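Local coordinates for viral structural protein 4 (Bombyx mori cytoplasmic polyhedrosis virus, PDB 6TZ0) that binds GTP through a P-loop and probably serves as an NTPase partner of the viral RNA-dependent RNA polymerase during transcription, at residues G379-D384 with D404-L409. Residues are numbered along the deposited sequence; the frame is centred on the assembly and turned at random.
Sequences GHLSSD and DYVLSL
Leu381 and Val406 make the one apolar side-chain contact between the edge strand 378-381 and the short helix 403-408. A single branch of each does the touching: CD2 of Leu381 meets CG1 of Val406 at 4.0 Å, methyl against methyl, with the two side chains passing at a slant. Val406 suits this place because its side chain leaves the helix toward the strand; with CG1 anti to the backbone N (chi1 176°), one arm of its fork is presented to the leucine. Leu381 starts out alongside the helix, and its longer, branched chain carries CD2 across.

Leu407, one residue further along the helix, extends to the strand and brings CD1 to 3.9 Å from O of His380, on the oxygen side of the carbonyl. This is van der Waals packing, and no hydrogen bond joins the two segments. Here too length matters: the nearest CA atoms, those of Leu381 and Leu407, are 6.9 Å apart, and each leucine crosses to a different partner. Leu381 and Val406 form the buried side, and Leu407 lies on the exposed side.

The imidazole of His380 takes no part in this packing; its NE2 is hydrogen-bonded to Glu488 on strand 484-489. Its side chain lies about 5 Å from that of Thr360, a P-loop residue that binds GTP in this protein, though no nucleotide is bound to this chain here. Weakly, Tyr403 OH accepts the N-H of His380.

Helix 468-476 packs against both members of the apolar pair, while Trp389 of helix 385-393 also covers Val406. The contact ties helix 403-408 to strand 378-381, which follows the P-loop helix 359-374 and edges, within this chain, a parallel sheet of order 2-3-1-4-5, consistent with a P-loop NTPase-like core.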
ATOM      1  N   GLY B 379      21.943  30.911  -3.874  1.00 32.48           N
ATOM      2  CA  GLY B 379      22.230  30.847  -5.291  1.00 32.48           C
ATOM      3  C   GLY B 379      20.969  30.890  -6.136  1.00 32.48           C
ATOM      4  O   GLY B 379      19.905  30.448  -5.721  1.00 32.48           O
ATOM      5  N   HIS B 380      21.103  31.429  -7.345  1.00 32.72           N
ATOM      6  CA  HIS B 380      19.950  31.603  -8.226  1.00 32.72           C
ATOM      7  C   HIS B 380      20.375  31.311  -9.660  1.00 32.72           C
ATOM      8  O   HIS B 380      21.017  32.145 -10.301  1.00 32.72           O
ATOM      9  CB  HIS B 380      19.368  33.001  -8.088  1.00 32.72           C
ATOM     10  CG  HIS B 380      18.228  33.267  -9.015  1.00 32.72           C
ATOM     11  ND1 HIS B 380      18.386  33.922 -10.217  1.00 32.72           N
ATOM     12  CD2 HIS B 380      16.924  32.917  -8.947  1.00 32.72           C
ATOM     13  CE1 HIS B 380      17.220  33.998 -10.830  1.00 32.72           C
ATOM     14  NE2 HIS B 380      16.318  33.390 -10.084  1.00 32.72           N
ATOM     15  N   LEU B 381      20.007  30.132 -10.153  1.00 33.37           N
ATOM     16  CA  LEU B 381      20.177  29.794 -11.557  1.00 33.37           C
ATOM     17  C   LEU B 381      18.967  30.261 -12.348  1.00 33.37           C
ATOM     18  O   LEU B 381      17.831  30.158 -11.884  1.00 33.37           O
ATOM     19  CB  LEU B 381      20.354  28.288 -11.743  1.00 33.37           C
ATOM     20  CG  LEU B 381      21.609  27.635 -11.178  1.00 33.37           C
ATOM     21  CD1 LEU B 381      21.534  26.142 -11.360  1.00 33.37           C
ATOM     22  CD2 LEU B 381      22.843  28.187 -11.851  1.00 33.37           C
ATOM     23  N   SER B 382      19.216  30.767 -13.551  1.00 34.20           N
ATOM     24  CA  SER B 382      18.138  31.173 -14.437  1.00 34.20           C
ATOM     25  C   SER B 382      17.463  29.953 -15.047  1.00 34.20           C
ATOM     26  O   SER B 382      17.862  28.807 -14.834  1.00 34.20           O
ATOM     27  CB  SER B 382      18.660  32.087 -15.536  1.00 34.20           C
ATOM     28  OG  SER B 382      17.620  32.400 -16.440  1.00 34.20           O
ATOM     29  N   SER B 383      16.421  30.204 -15.830  1.00 33.98           N
ATOM     30  CA  SER B 383      15.711  29.113 -16.471  1.00 33.98           C
ATOM     31  C   SER B 383      16.398  28.676 -17.753  1.00 33.98           C
ATOM     32  O   SER B 383      16.174  27.552 -18.212  1.00 33.98           O
ATOM     33  CB  SER B 383      14.273  29.526 -16.762  1.00 33.98           C
ATOM     34  OG  SER B 383      13.493  28.400 -17.083  1.00 33.98           O
ATOM     35  N   ASP B 384      17.235  29.535 -18.330  1.00 37.64           N
ATOM     36  CA  ASP B 384      18.043  29.202 -19.500  1.00 37.64           C
ATOM     37  C   ASP B 384      19.469  28.849 -19.113  1.00 37.64           C
ATOM     38  O   ASP B 384      20.396  29.108 -19.875  1.00 37.64           O
ATOM     39  CB  ASP B 384      18.040  30.359 -20.493  1.00 37.64           C
ATOM     40  CG  ASP B 384      16.704  30.551 -21.176  1.00 37.64           C
ATOM     41  OD1 ASP B 384      15.972  29.555 -21.347  1.00 37.64           O
ATOM     42  OD2 ASP B 384      16.387  31.699 -21.548  1.00 37.64           O
ATOM     43  N   ASP B 404      30.491  29.232 -10.419  1.00 43.01           N
ATOM     44  CA  ASP B 404      30.796  30.564 -10.927  1.00 43.01           C
ATOM     45  C   ASP B 404      30.871  30.590 -12.450  1.00 43.01           C
ATOM     46  O   ASP B 404      30.492  31.589 -13.065  1.00 43.01           O
ATOM     47  CB  ASP B 404      32.088  31.087 -10.300  1.00 43.01           C
ATOM     48  CG  ASP B 404      33.278  30.170 -10.525  1.00 43.01           C
ATOM     49  OD1 ASP B 404      33.109  29.047 -11.043  1.00 43.01           O
ATOM     50  OD2 ASP B 404      34.405  30.589 -10.188  1.00 43.01           O
ATOM     51  N   TYR B 405      31.293  29.490 -13.076  1.00 40.77           N
ATOM     52  CA  TYR B 405      31.327  29.419 -14.535  1.00 40.77           C
ATOM     53  C   TYR B 405      29.923  29.346 -15.126  1.00 40.77           C
ATOM     54  O   TYR B 405      29.594  30.074 -16.075  1.00 40.77           O
ATOM     55  CB  TYR B 405      32.171  28.221 -14.969  1.00 40.77           C
ATOM     56  CG  TYR B 405      32.174  27.960 -16.455  1.00 40.77           C
ATOM     57  CD1 TYR B 405      32.759  28.857 -17.333  1.00 40.77           C
ATOM     58  CD2 TYR B 405      31.644  26.787 -16.972  1.00 40.77           C
ATOM     59  CE1 TYR B 405      32.777  28.617 -18.691  1.00 40.77           C
ATOM     60  CE2 TYR B 405      31.660  26.537 -18.328  1.00 40.77           C
ATOM     61  CZ  TYR B 405      32.226  27.455 -19.181  1.00 40.77           C
ATOM     62  OH  TYR B 405      32.252  27.208 -20.530  1.00 40.77           O
ATOM     63  N   VAL B 406      29.082  28.472 -14.567  1.00 40.83           N
ATOM     64  CA  VAL B 406      27.689  28.360 -14.987  1.00 40.83           C
ATOM     65  C   VAL B 406      26.940  29.655 -14.697  1.00 40.83           C
ATOM     66  O   VAL B 406      26.093  30.092 -15.485  1.00 40.83           O
ATOM     67  CB  VAL B 406      27.043  27.147 -14.291  1.00 40.83           C
ATOM     68  CG1 VAL B 406      25.565  27.039 -14.608  1.00 40.83           C
ATOM     69  CG2 VAL B 406      27.744  25.876 -14.695  1.00 40.83           C
ATOM     70  N   LEU B 407      27.283  30.317 -13.596  1.00 40.50           N
ATOM     71  CA  LEU B 407      26.664  31.590 -13.257  1.00 40.50           C
ATOM     72  C   LEU B 407      27.129  32.702 -14.189  1.00 40.50           C
ATOM     73  O   LEU B 407      26.374  33.639 -14.462  1.00 40.50           O
ATOM     74  CB  LEU B 407      26.986  31.925 -11.805  1.00 40.50           C
ATOM     75  CG  LEU B 407      26.234  33.068 -11.147  1.00 40.50           C
ATOM     76  CD1 LEU B 407      24.775  32.699 -11.059  1.00 40.50           C
ATOM     77  CD2 LEU B 407      26.799  33.337  -9.771  1.00 40.50           C
ATOM     78  N   SER B 408      28.364  32.612 -14.687  1.00 41.79           N
ATOM     79  CA  SER B 408      28.848  33.561 -15.679  1.00 41.79           C
ATOM     80  C   SER B 408      28.217  33.321 -17.040  1.00 41.79           C
ATOM     81  O   SER B 408      28.150  34.243 -17.860  1.00 41.79           O
ATOM     82  CB  SER B 408      30.364  33.466 -15.792  1.00 41.79           C
ATOM     83  OG  SER B 408      30.742  32.210 -16.319  1.00 41.79           O
ATOM     84  N   LEU B 409      27.771  32.096 -17.311  1.00 43.11           N
ATOM     85  CA  LEU B 409      27.082  31.838 -18.570  1.00 43.11           C
ATOM     86  C   LEU B 409      25.604  32.204 -18.546  1.00 43.11           C
ATOM     87  O   LEU B 409      24.943  32.057 -19.574  1.00 43.11           O
ATOM     88  CB  LEU B 409      27.223  30.370 -18.970  1.00 43.11           C
ATOM     89  CG  LEU B 409      28.607  29.914 -19.414  1.00 43.11           C
ATOM     90  CD1 LEU B 409      28.614  28.424 -19.675  1.00 43.11           C
ATOM     91  CD2 LEU B 409      29.026  30.675 -20.645  1.00 43.11           C
TER